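Local coordinates for Aureochrome1 (Vaucheria frigida, PDB 3UE6), which acts as a blue-light photoreceptor whose LOV domain, a member of the PAS fold, holds flavin mononucleotide as its chromophore, at residues Val49-Ser54 against Asn58-Ala63; Asp97-Ala102 against Val111-Tyr116; Ala130-Ser135 against Asn141-Gln146. One frame throughout, in Å; residues are numbered along the deposited sequence.

How the interactions relate
All three contacts reach one antiparallel sheet, in strand order 60-63, 48-52, 139-145, 122-133, 109-116, interaction 2 by setting helix 93-105 against its strand 109-116, and all three touch the same FMN. Interactions 1 and 3 are neighbours, their centres about 9 Å apart, stitched together where strands 48-52 and 139-145 run side by side: Val49 N lies 2.9 Å from Gly144 O, and Thr51 O 2.9 Å from Asn141 ND2. Both border the dimethylbenzene end of the flavin and both reach the second subunit. Interaction 2 is centred about 17 Å from interaction 1 and 16 Å from interaction 3, and touches neither; it takes the phosphate and the pyrimidine end. Interaction 3 also returns to the flavin through Gln146, at O4.

Interaction 1. Residues Val49-Ser54 against Asn58-Ala63; sequences VITDAS and NPIVYA. With FMN (flavin mononucleotide), chain G.
Val49-Asp52 and Ile60-Ala63 pair as the antiparallel beta hairpin that opens the PAS sheet, and a classic beta bulge interrupts the ladder where Val61 and Tyr62 both face Ile50. The backbone bonds come first. Ile50 N gives to Tyr62 O at 2.9 Å. Ile50 O takes Val61 N at 2.8 Å, almost straight, and Tyr62 N more weakly. Past the bulge, Asp52 N reaches Pro59 O at 3.0 Å. An Asx turn then closes off the strand: Ser54 gives both its N and its OG to Asp52 OD1, from the same face of the carboxylate.

The apolar contacts split between two faces of the sheet. Val49 CG1 rests 4.0 Å from Ala63 CB on one; Ile50 and Tyr62 lie on the other, where Ile50 also packs on Ile50 of the second subunit and Tyr62 OH makes a weak hydrogen bond to Asn141 OD1 of that second subunit.

Thr51 and Asn58 carry the side-chain polar contact, crossing at a slant. With chi1 at 68°, Thr51 OG1 faces the amide and receives a weak bond from Asn58 ND2 (2.8 Å, bent to 117°), while the methyl swings to the flavin, Thr51 CG2 to FMN C7M 3.5 Å. The other branch of the amide meets the neighbouring methyl, Asn58 OD1 lying 3.2 Å from FMN C8M.

Interaction 2. Residues Asp97-Ala102 against Val111-Tyr116; sequences DKIRNA and VCLLNY. With FMN (flavin mononucleotide), chain G.
Asn115 OD1 is gripped twice: FMN N3 gives it a hydrogen bond of 3.0 Å, practically straight at 177°, and Asn125 ND2 on the adjoining strand gives another. It stands on the edge strand of the PAS sheet, 109-116, against which helix 93-105 packs over the cofactor. The amide's other end, Asn115 ND2, bonds weakly to FMN O2 at 3.3 Å and also weakly to Leu114 O, so the carboxamide is held at both ends and reads the pyrimidine edge of the flavin.

At the far end of the cofactor Arg100 takes the phosphate. Its chain bends at chi3 (55°), bringing the guanidinium edge to the anion, with Arg100 NH1 2.6 Å from FMN O3P; NH2 makes a salt bridge to Asp97 OD1 one turn back.

Between these polar ends helix and strand meet through hydrocarbon alone. Val111 CG2 comes obliquely upon two neighbours, Lys98 CD at 3.4 Å and Ile99 CG1 at 3.5 Å, while Lys98 NZ goes on to a salt bridge with Glu164. Ile99 and Leu113 meet tip to tip, CD1 to CD2 at 4.0 Å, and Ile99 CG2 lies 3.8 Å from FMN C1', where the ribityl chain leaves the ring system.

Interaction 3. Residues Ala130-Ser135 against Asn141-Gln146; sequences AGLRDS and NYVGVQ. With FMN (flavin mononucleotide), chain G.
Tyr142 lies against Gly131 across the antiparallel hairpin of strands 122-133 and 139-145, at the middle of the PAS sheet, and its side chain ties that hairpin to the flavin. From the start it meets the cofactor: Tyr142 CB sits 3.7 Å from FMN C7M, and CG 3.9 Å from FMN C8M. With chi1 at -80°, CG lies anti to the carbonyl carbon, and the ring turns back toward the partner strand. There Tyr142 CD1 comes 3.6 Å from Gly131 CA and 3.7 Å from Ala130 O, both approached at a slant, and Tyr142 CE1 continues along Gly131. At the tip, OH makes a weak hydrogen bond to Ile103 O, so the phenol reaches from the isoalloxazine methyls to the end of helix 93-105. Since Gly131 has no side chain, the ring comes directly up to its backbone.

The ladder beneath is regular. Ala130 and Val143 form a hydrogen-bonded pair, with Val143 N giving to Ala130 O at 3.0 Å and a 167° angle, and Ala130 N answering to Val143 O. Two residues on, Leu132 N gives to Asn141 O at 2.7 Å; the return bond from Asn141 N to Leu132 O is weak.

On the face away from Tyr142, Ala130 CB touches Val143 CG1, and Leu132 CD1 rests on Asn141 CB at 3.8 Å. Helix 36-43 covers this face through Leu37 and Leu41, and Gln45 of the second subunit packs on Leu132.

Farther along the strand, Gly144 passes close by the dimethylbenzene edge of the flavin, beside C6 and the methyl C7M. Gln146 bends at chi2 (73°) to point its amide at the cofactor; in LOV domains this amide is thought to respond to changes at N5. Here Gln146 NE2 makes a weak bond to FMN O4 at 3.3 Å.

Interaction 1. Residues Val49-Ser54 against Asn58-Ala63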
loop_
_atom_site.group_PDB
_atom_site.type_symbol
_atom_site.label_atom_id
_atom_site.label_comp_id
_atom_site.label_asym_id
_atom_site.label_seq_id
_atom_site.Cartn_x
_atom_site.Cartn_y
_atom_site.Cartn_z
ATOM N N VAL A 49 -4.365 -6.246 -1.989
ATOM C CA VAL A 49 -4.671 -5.591 -3.251
ATOM C C VAL A 49 -4.733 -4.075 -3.065
ATOM O O VAL A 49 -4.839 -3.578 -1.942
ATOM C CB VAL A 49 -6.003 -6.091 -3.853
ATOM C CG1 VAL A 49 -5.948 -7.596 -4.106
ATOM C CG2 VAL A 49 -7.155 -5.751 -2.928
ATOM N N ILE A 50 -4.649 -3.349 -4.174
ATOM C CA ILE A 50 -4.866 -1.909 -4.174
ATOM C C ILE A 50 -5.953 -1.589 -5.189
ATOM O O ILE A 50 -5.878 -2.018 -6.339
ATOM C CB ILE A 50 -3.608 -1.132 -4.592
ATOM C CG1 ILE A 50 -2.381 -1.594 -3.803
ATOM C CG2 ILE A 50 -3.830 0.363 -4.400
ATOM C CD1 ILE A 50 -2.295 -1.020 -2.408
ATOM N N THR A 51 -6.964 -0.839 -4.767
ATOM C CA THR A 51 -8.013 -0.404 -5.680
ATOM C C THR A 51 -7.919 1.093 -5.932
ATOM O O THR A 51 -7.360 1.831 -5.123
ATOM C CB THR A 51 -9.407 -0.740 -5.137
ATOM O OG1 THR A 51 -9.669 0.055 -3.975
ATOM C CG2 THR A 51 -9.494 -2.213 -4.783
ATOM N N ASP A 52 -8.464 1.528 -7.062
ATOM C CA ASP A 52 -8.525 2.944 -7.390
ATOM C C ASP A 52 -9.952 3.445 -7.216
ATOM O O ASP A 52 -10.837 3.102 -8.002
ATOM C CB ASP A 52 -8.061 3.176 -8.828
ATOM C CG ASP A 52 -7.773 4.633 -9.121
ATOM O OD1 ASP A 52 -8.418 5.508 -8.504
ATOM O OD2 ASP A 52 -6.894 4.901 -9.968
ATOM N N ALA A 53 -10.176 4.253 -6.185
ATOM C CA ALA A 53 -11.519 4.736 -5.882
ATOM C C ALA A 53 -12.037 5.756 -6.899
ATOM O O ALA A 53 -13.246 5.930 -7.046
ATOM C CB ALA A 53 -11.566 5.317 -4.474
ATOM N N SER A 54 -11.123 6.425 -7.599
ATOM C CA SER A 54 -11.500 7.459 -8.563
ATOM C C SER A 54 -12.040 6.839 -9.844
ATOM O O SER A 54 -12.716 7.500 -10.633
ATOM C CB SER A 54 -10.302 8.354 -8.893
ATOM O OG SER A 54 -9.335 7.657 -9.663
ATOM N N ASN A 58 -14.478 1.144 -8.184
ATOM C CA ASN A 58 -13.371 0.783 -7.298
ATOM C C ASN A 58 -12.616 -0.479 -7.732
ATOM O O ASN A 58 -12.577 -1.465 -6.994
ATOM C CB ASN A 58 -13.918 0.597 -5.881
ATOM C CG ASN A 58 -12.882 0.858 -4.805
ATOM O OD1 ASN A 58 -13.085 0.505 -3.646
ATOM N ND2 ASN A 58 -11.775 1.492 -5.178
ATOM N N PRO A 59 -12.010 -0.450 -8.931
ATOM C CA PRO A 59 -11.368 -1.640 -9.506
ATOM C C PRO A 59 -9.956 -1.878 -8.980
ATOM O O PRO A 59 -9.296 -0.939 -8.528
ATOM C CB PRO A 59 -11.309 -1.310 -10.995
ATOM C CG PRO A 59 -11.174 0.178 -11.028
ATOM C CD PRO A 59 -11.954 0.706 -9.846
ATOM N N ILE A 60 -9.508 -3.131 -9.050
ATOM C CA ILE A 60 -8.161 -3.509 -8.637
ATOM C C ILE A 60 -7.129 -2.970 -9.616
ATOM O O ILE A 60 -7.296 -3.082 -10.832
ATOM C CB ILE A 60 -7.997 -5.038 -8.592
ATOM C CG1 ILE A 60 -8.920 -5.655 -7.541
ATOM C CG2 ILE A 60 -6.547 -5.415 -8.322
ATOM C CD1 ILE A 60 -8.834 -7.168 -7.485
ATOM N N VAL A 61 -6.049 -2.404 -9.087
ATOM C CA VAL A 61 -4.996 -1.862 -9.938
ATOM C C VAL A 61 -3.625 -2.447 -9.592
ATOM O O VAL A 61 -2.654 -2.258 -10.325
ATOM C CB VAL A 61 -4.969 -0.324 -9.905
ATOM C CG1 VAL A 61 -6.176 0.232 -10.649
ATOM C CG2 VAL A 61 -4.946 0.184 -8.467
ATOM N N TYR A 62 -3.557 -3.157 -8.471
ATOM C CA TYR A 62 -2.411 -4.005 -8.172
ATOM C C TYR A 62 -2.820 -5.152 -7.250
ATOM O O TYR A 62 -3.696 -4.991 -6.401
ATOM C CB TYR A 62 -1.248 -3.209 -7.569
ATOM C CG TYR A 62 -0.056 -4.092 -7.250
ATOM C CD1 TYR A 62 0.951 -4.300 -8.183
ATOM C CD2 TYR A 62 0.044 -4.739 -6.026
ATOM C CE1 TYR A 62 2.030 -5.121 -7.903
ATOM C CE2 TYR A 62 1.114 -5.560 -5.735
ATOM C CZ TYR A 62 2.108 -5.746 -6.674
ATOM O OH TYR A 62 3.175 -6.564 -6.381
ATOM N N ALA A 63 -2.184 -6.307 -7.424
ATOM C CA ALA A 63 -2.434 -7.463 -6.565
ATOM C C ALA A 63 -1.135 -8.223 -6.294
ATOM O O ALA A 63 -0.371 -8.513 -7.218
ATOM C CB ALA A 63 -3.473 -8.380 -7.194
HETATM N N1 FMN G . -14.930 -8.577 -0.651
HETATM C C2 FMN G . -14.733 -9.925 -0.439
HETATM O O2 FMN G . -15.701 -10.683 -0.347
HETATM N N3 FMN G . -13.452 -10.422 -0.328
HETATM C C4 FMN G . -12.367 -9.581 -0.431
HETATM O O4 FMN G . -11.227 -10.023 -0.335
HETATM C C4A FMN G . -12.563 -8.223 -0.648
HETATM N N5 FMN G . -11.486 -7.360 -0.756
HETATM C C5A FMN G . -11.693 -6.013 -0.967
HETATM C C6 FMN G . -10.606 -5.157 -1.073
HETATM C C7 FMN G . -10.799 -3.797 -1.285
HETATM C C7M FMN G . -9.615 -2.876 -1.399
HETATM C C8 FMN G . -12.090 -3.295 -1.394
HETATM C C8M FMN G . -12.294 -1.828 -1.624
HETATM C C9 FMN G . -13.180 -4.153 -1.288
HETATM C C9A FMN G . -12.986 -5.516 -1.074
HETATM N N10 FMN G . -14.061 -6.387 -0.979
HETATM C C10 FMN G . -13.853 -7.727 -0.756
HETATM C "C1'" FMN G . -15.476 -5.900 -1.064
HETATM C "C2'" FMN G . -16.037 -5.819 -2.474
HETATM O "O2'" FMN G . -15.079 -5.275 -3.347
HETATM C "C3'" FMN G . -17.287 -4.945 -2.444
HETATM O "O3'" FMN G . -16.973 -3.645 -1.994
HETATM C "C4'" FMN G . -18.332 -5.573 -1.527
HETATM O "O4'" FMN G . -18.705 -6.824 -2.055
HETATM C "C5'" FMN G . -19.583 -4.715 -1.368
HETATM O "O5'" FMN G . -19.918 -4.107 -2.597
HETATM P P FMN G . -21.127 -4.650 -3.513
HETATM O O1P FMN G . -20.771 -6.046 -3.967
HETATM O O2P FMN G . -21.297 -3.765 -4.721
HETATM O O3P FMN G . -22.423 -4.684 -2.739
#

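Interaction 2. Residues Asp97-Ala102 against Val111-Tyr116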
loop_
_atom_site.group_PDB
_atom_site.type_symbol
_atom_site.label_atom_id
_atom_site.label_comp_id
_atom_site.label_asym_id
_atom_site.label_seq_id
_atom_site.Cartn_x
_atom_site.Cartn_y
_atom_site.Cartn_z
ATOM N N ASP A 97 -22.838 -6.786 3.541
ATOM C CA ASP A 97 -23.466 -5.534 3.949
ATOM C C ASP A 97 -22.504 -4.702 4.793
ATOM O O ASP A 97 -22.341 -3.504 4.559
ATOM C CB ASP A 97 -24.749 -5.789 4.753
ATOM C CG ASP A 97 -25.843 -6.449 3.933
ATOM O OD1 ASP A 97 -25.890 -6.238 2.708
ATOM O OD2 ASP A 97 -26.664 -7.181 4.524
ATOM N N LYS A 98 -21.871 -5.337 5.776
ATOM C CA LYS A 98 -20.971 -4.618 6.671
ATOM C C LYS A 98 -19.823 -3.983 5.890
ATOM O O LYS A 98 -19.448 -2.843 6.148
ATOM C CB LYS A 98 -20.430 -5.527 7.781
ATOM C CG LYS A 98 -19.536 -4.808 8.791
ATOM C CD LYS A 98 -18.701 -5.796 9.600
ATOM C CE LYS A 98 -17.793 -5.095 10.607
ATOM N NZ LYS A 98 -18.571 -4.408 11.671
ATOM N N ILE A 99 -19.276 -4.720 4.929
ATOM C CA ILE A 99 -18.189 -4.202 4.104
ATOM C C ILE A 99 -18.614 -3.049 3.195
ATOM O O ILE A 99 -17.919 -2.040 3.102
ATOM C CB ILE A 99 -17.538 -5.302 3.246
ATOM C CG1 ILE A 99 -16.936 -6.388 4.144
ATOM C CG2 ILE A 99 -16.470 -4.695 2.348
ATOM C CD1 ILE A 99 -16.439 -7.611 3.393
ATOM N N ARG A 100 -19.741 -3.202 2.512
ATOM C CA ARG A 100 -20.255 -2.123 1.678
ATOM C C ARG A 100 -20.436 -0.868 2.526
ATOM O O ARG A 100 -19.931 0.199 2.191
ATOM C CB ARG A 100 -21.584 -2.527 1.035
ATOM C CG ARG A 100 -22.157 -1.511 0.069
ATOM C CD ARG A 100 -23.249 -2.126 -0.795
ATOM N NE ARG A 100 -24.298 -2.751 0.009
ATOM C CZ ARG A 100 -24.475 -4.062 0.150
ATOM N NH1 ARG A 100 -23.679 -4.922 -0.469
ATOM N NH2 ARG A 100 -25.461 -4.514 0.910
ATOM N N ASN A 101 -21.143 -1.017 3.639
ATOM C CA ASN A 101 -21.446 0.101 4.517
ATOM C C ASN A 101 -20.195 0.809 5.049
ATOM O O ASN A 101 -20.116 2.042 5.046
ATOM C CB ASN A 101 -22.349 -0.363 5.659
ATOM C CG ASN A 101 -22.216 0.500 6.889
ATOM O OD1 ASN A 101 -22.872 1.532 7.012
ATOM N ND2 ASN A 101 -21.363 0.076 7.816
ATOM N N ALA A 102 -19.222 0.026 5.503
ATOM C CA ALA A 102 -17.953 0.563 5.978
ATOM C C ALA A 102 -17.281 1.401 4.902
ATOM O O ALA A 102 -16.743 2.477 5.175
ATOM C CB ALA A 102 -17.030 -0.575 6.401
ATOM N N VAL A 111 -13.735 -7.955 8.272
ATOM C CA VAL A 111 -14.837 -8.902 8.326
ATOM C C VAL A 111 -14.355 -10.298 7.968
ATOM O O VAL A 111 -13.431 -10.456 7.170
ATOM C CB VAL A 111 -15.966 -8.508 7.360
ATOM C CG1 VAL A 111 -17.193 -9.360 7.622
ATOM C CG2 VAL A 111 -16.302 -7.042 7.512
ATOM N N CYS A 112 -14.983 -11.306 8.562
ATOM C CA CYS A 112 -14.698 -12.689 8.223
ATOM C C CYS A 112 -15.873 -13.288 7.445
ATOM O O CYS A 112 -16.977 -13.426 7.975
ATOM C CB CYS A 112 -14.408 -13.501 9.486
ATOM S SG CYS A 112 -13.887 -15.204 9.165
ATOM N N LEU A 113 -15.627 -13.629 6.183
ATOM C CA LEU A 113 -16.657 -14.210 5.324
ATOM C C LEU A 113 -16.117 -15.336 4.440
ATOM O O LEU A 113 -14.908 -15.435 4.206
ATOM C CB LEU A 113 -17.337 -13.138 4.461
ATOM C CG LEU A 113 -16.532 -12.015 3.794
ATOM C CD1 LEU A 113 -15.153 -12.456 3.329
ATOM C CD2 LEU A 113 -17.324 -11.429 2.634
ATOM N N LEU A 114 -17.024 -16.179 3.952
ATOM C CA LEU A 114 -16.669 -17.242 3.022
ATOM C C LEU A 114 -16.363 -16.674 1.639
ATOM O O LEU A 114 -17.205 -16.013 1.029
ATOM C CB LEU A 114 -17.816 -18.243 2.905
ATOM C CG LEU A 114 -17.445 -19.595 2.297
ATOM C CD1 LEU A 114 -16.443 -20.291 3.195
ATOM C CD2 LEU A 114 -18.688 -20.455 2.096
ATOM N N ASN A 115 -15.154 -16.934 1.152
ATOM C CA ASN A 115 -14.773 -16.553 -0.205
ATOM C C ASN A 115 -14.487 -17.763 -1.094
ATOM O O ASN A 115 -14.296 -18.878 -0.606
ATOM C CB ASN A 115 -13.563 -15.613 -0.196
ATOM C CG ASN A 115 -13.937 -14.176 0.088
ATOM O OD1 ASN A 115 -13.064 -13.316 0.219
ATOM N ND2 ASN A 115 -15.238 -13.906 0.189
ATOM N N TYR A 116 -14.431 -17.516 -2.398
ATOM C CA TYR A 116 -14.307 -18.572 -3.389
ATOM C C TYR A 116 -13.065 -18.394 -4.245
ATOM O O TYR A 116 -12.752 -17.287 -4.682
ATOM C CB TYR A 116 -15.541 -18.590 -4.291
ATOM C CG TYR A 116 -16.798 -19.084 -3.615
ATOM C CD1 TYR A 116 -17.382 -18.367 -2.577
ATOM C CD2 TYR A 116 -17.410 -20.263 -4.025
ATOM C CE1 TYR A 116 -18.534 -18.819 -1.960
ATOM C CE2 TYR A 116 -18.564 -20.719 -3.415
ATOM C CZ TYR A 116 -19.121 -19.993 -2.386
ATOM O OH TYR A 116 -20.271 -20.447 -1.781
HETATM N N1 FMN G . -14.930 -8.577 -0.651
HETATM C C2 FMN G . -14.733 -9.925 -0.439
HETATM O O2 FMN G . -15.701 -10.683 -0.347
HETATM N N3 FMN G . -13.452 -10.422 -0.328
HETATM C C4 FMN G . -12.367 -9.581 -0.431
HETATM O O4 FMN G . -11.227 -10.023 -0.335
HETATM C C4A FMN G . -12.563 -8.223 -0.648
HETATM N N5 FMN G . -11.486 -7.360 -0.756
HETATM C C5A FMN G . -11.693 -6.013 -0.967
HETATM C C6 FMN G . -10.606 -5.157 -1.073
HETATM C C7 FMN G . -10.799 -3.797 -1.285
HETATM C C7M FMN G . -9.615 -2.876 -1.399
HETATM C C8 FMN G . -12.090 -3.295 -1.394
HETATM C C8M FMN G . -12.294 -1.828 -1.624
HETATM C C9 FMN G . -13.180 -4.153 -1.288
HETATM C C9A FMN G . -12.986 -5.516 -1.074
HETATM N N10 FMN G . -14.061 -6.387 -0.979
HETATM C C10 FMN G . -13.853 -7.727 -0.756
HETATM C "C1'" FMN G . -15.476 -5.900 -1.064
HETATM C "C2'" FMN G . -16.037 -5.819 -2.474
HETATM O "O2'" FMN G . -15.079 -5.275 -3.347
HETATM C "C3'" FMN G . -17.287 -4.945 -2.444
HETATM O "O3'" FMN G . -16.973 -3.645 -1.994
HETATM C "C4'" FMN G . -18.332 -5.573 -1.527
HETATM O "O4'" FMN G . -18.705 -6.824 -2.055
HETATM C "C5'" FMN G . -19.583 -4.715 -1.368
HETATM O "O5'" FMN G . -19.918 -4.107 -2.597
HETATM P P FMN G . -21.127 -4.650 -3.513
HETATM O O1P FMN G . -20.771 -6.046 -3.967
HETATM O O2P FMN G . -21.297 -3.765 -4.721
HETATM O O3P FMN G . -22.423 -4.684 -2.739
#

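Interaction 3. Residues Ala130-Ser135 against Asn141-Gln146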
loop_
_atom_site.group_PDB
_atom_site.type_symbol
_atom_site.label_atom_id
_atom_site.label_comp_id
_atom_site.label_asym_id
_atom_site.label_seq_id
_atom_site.Cartn_x
_atom_site.Cartn_y
_atom_site.Cartn_z
ATOM N N ALA A 130 -8.845 -0.552 4.191
ATOM C CA ALA A 130 -8.540 0.801 4.653
ATOM C C ALA A 130 -8.491 1.798 3.504
ATOM O O ALA A 130 -7.817 1.569 2.498
ATOM C CB ALA A 130 -7.229 0.823 5.432
ATOM N N GLY A 131 -9.212 2.904 3.664
ATOM C CA GLY A 131 -9.220 3.964 2.672
ATOM C C GLY A 131 -8.017 4.883 2.806
ATOM O O GLY A 131 -7.573 5.201 3.911
ATOM N N LEU A 132 -7.480 5.305 1.669
ATOM C CA LEU A 132 -6.369 6.241 1.647
ATOM C C LEU A 132 -6.859 7.580 1.105
ATOM O O LEU A 132 -7.481 7.630 0.047
ATOM C CB LEU A 132 -5.233 5.679 0.795
ATOM C CG LEU A 132 -4.881 4.232 1.144
ATOM C CD1 LEU A 132 -3.877 3.646 0.159
ATOM C CD2 LEU A 132 -4.365 4.145 2.573
ATOM N N ARG A 133 -6.580 8.661 1.829
ATOM C CA ARG A 133 -7.112 9.974 1.473
ATOM C C ARG A 133 -6.013 10.923 1.032
ATOM O O ARG A 133 -4.860 10.778 1.436
ATOM C CB ARG A 133 -7.865 10.579 2.655
ATOM C CG ARG A 133 -9.046 9.754 3.115
ATOM C CD ARG A 133 -9.420 10.079 4.542
ATOM N NE ARG A 133 -10.423 9.156 5.061
ATOM C CZ ARG A 133 -11.733 9.305 4.895
ATOM N NH1 ARG A 133 -12.207 10.344 4.217
ATOM N NH2 ARG A 133 -12.571 8.414 5.406
ATOM N N ASP A 134 -6.379 11.892 0.197
ATOM C CA ASP A 134 -5.461 12.950 -0.219
ATOM C C ASP A 134 -5.394 14.040 0.852
ATOM O O ASP A 134 -6.029 13.925 1.901
ATOM C CB ASP A 134 -5.880 13.530 -1.579
ATOM C CG ASP A 134 -7.330 13.986 -1.608
ATOM O OD1 ASP A 134 -7.839 14.434 -0.563
ATOM O OD2 ASP A 134 -7.964 13.905 -2.681
ATOM N N SER A 135 -4.625 15.094 0.601
ATOM C CA SER A 135 -4.472 16.154 1.596
ATOM C C SER A 135 -5.813 16.831 1.886
ATOM O O SER A 135 -6.009 17.434 2.942
ATOM C CB SER A 135 -3.426 17.184 1.153
ATOM O OG SER A 135 -3.829 17.868 -0.023
ATOM N N ASN A 141 -7.639 5.847 -2.777
ATOM C CA ASN A 141 -7.265 4.451 -2.958
ATOM C C ASN A 141 -7.746 3.619 -1.786
ATOM O O ASN A 141 -8.013 4.144 -0.705
ATOM C CB ASN A 141 -5.747 4.301 -3.048
ATOM C CG ASN A 141 -5.187 4.750 -4.376
ATOM O OD1 ASN A 141 -4.459 5.738 -4.448
ATOM N ND2 ASN A 141 -5.502 4.012 -5.435
ATOM N N TYR A 142 -7.837 2.313 -1.999
ATOM C CA TYR A 142 -8.112 1.386 -0.915
ATOM C C TYR A 142 -7.056 0.295 -0.908
ATOM O O TYR A 142 -6.577 -0.117 -1.964
ATOM C CB TYR A 142 -9.498 0.758 -1.076
ATOM C CG TYR A 142 -10.658 1.623 -0.621
ATOM C CD1 TYR A 142 -11.084 1.605 0.701
ATOM C CD2 TYR A 142 -11.338 2.436 -1.516
ATOM C CE1 TYR A 142 -12.149 2.382 1.123
ATOM C CE2 TYR A 142 -12.405 3.219 -1.107
ATOM C CZ TYR A 142 -12.807 3.190 0.216
ATOM O OH TYR A 142 -13.867 3.966 0.639
ATOM N N VAL A 143 -6.684 -0.161 0.280
ATOM C CA VAL A 143 -5.832 -1.334 0.400
ATOM C C VAL A 143 -6.615 -2.452 1.086
ATOM O O VAL A 143 -7.160 -2.265 2.171
ATOM C CB VAL A 143 -4.516 -1.023 1.155
ATOM C CG1 VAL A 143 -4.796 -0.332 2.486
ATOM C CG2 VAL A 143 -3.695 -2.292 1.356
ATOM N N GLY A 144 -6.705 -3.602 0.426
ATOM C CA GLY A 144 -7.396 -4.750 0.987
ATOM C C GLY A 144 -6.405 -5.810 1.421
ATOM O O GLY A 144 -5.439 -6.091 0.715
ATOM N N VAL A 145 -6.636 -6.400 2.589
ATOM C CA VAL A 145 -5.762 -7.453 3.094
ATOM C C VAL A 145 -6.553 -8.724 3.381
ATOM O O VAL A 145 -7.475 -8.724 4.198
ATOM C CB VAL A 145 -5.023 -7.017 4.371
ATOM C CG1 VAL A 145 -4.173 -8.161 4.900
ATOM C CG2 VAL A 145 -4.170 -5.792 4.097
ATOM N N GLN A 146 -6.187 -9.808 2.707
ATOM C CA GLN A 146 -6.876 -11.083 2.874
ATOM C C GLN A 146 -6.034 -12.058 3.689
ATOM O O GLN A 146 -4.807 -11.976 3.701
ATOM C CB GLN A 146 -7.213 -11.695 1.512
ATOM C CG GLN A 146 -8.125 -10.844 0.650
ATOM C CD GLN A 146 -7.422 -9.634 0.066
ATOM O OE1 GLN A 146 -6.193 -9.603 -0.039
ATOM N NE2 GLN A 146 -8.200 -8.628 -0.319
HETATM N N1 FMN G . -14.930 -8.577 -0.651
HETATM C C2 FMN G . -14.733 -9.925 -0.439
HETATM O O2 FMN G . -15.701 -10.683 -0.347
HETATM N N3 FMN G . -13.452 -10.422 -0.328
HETATM C C4 FMN G . -12.367 -9.581 -0.431
HETATM O O4 FMN G . -11.227 -10.023 -0.335
HETATM C C4A FMN G . -12.563 -8.223 -0.648
HETATM N N5 FMN G . -11.486 -7.360 -0.756
HETATM C C5A FMN G . -11.693 -6.013 -0.967
HETATM C C6 FMN G . -10.606 -5.157 -1.073
HETATM C C7 FMN G . -10.799 -3.797 -1.285
HETATM C C7M FMN G . -9.615 -2.876 -1.399
HETATM C C8 FMN G . -12.090 -3.295 -1.394
HETATM C C8M FMN G . -12.294 -1.828 -1.624
HETATM C C9 FMN G . -13.180 -4.153 -1.288
HETATM C C9A FMN G . -12.986 -5.516 -1.074
HETATM N N10 FMN G . -14.061 -6.387 -0.979
HETATM C C10 FMN G . -13.853 -7.727 -0.756
HETATM C "C1'" FMN G . -15.476 -5.900 -1.064
HETATM C "C2'" FMN G . -16.037 -5.819 -2.474
HETATM O "O2'" FMN G . -15.079 -5.275 -3.347
HETATM C "C3'" FMN G . -17.287 -4.945 -2.444
HETATM O "O3'" FMN G . -16.973 -3.645 -1.994
HETATM C "C4'" FMN G . -18.332 -5.573 -1.527
HETATM O "O4'" FMN G . -18.705 -6.824 -2.055
HETATM C "C5'" FMN G . -19.583 -4.715 -1.368
HETATM O "O5'" FMN G . -19.918 -4.107 -2.597
HETATM P P FMN G . -21.127 -4.650 -3.513
HETATM O O1P FMN G . -20.771 -6.046 -3.967
HETATM O O2P FMN G . -21.297 -3.765 -4.721
HETATM O O3P FMN G . -22.423 -4.684 -2.739
#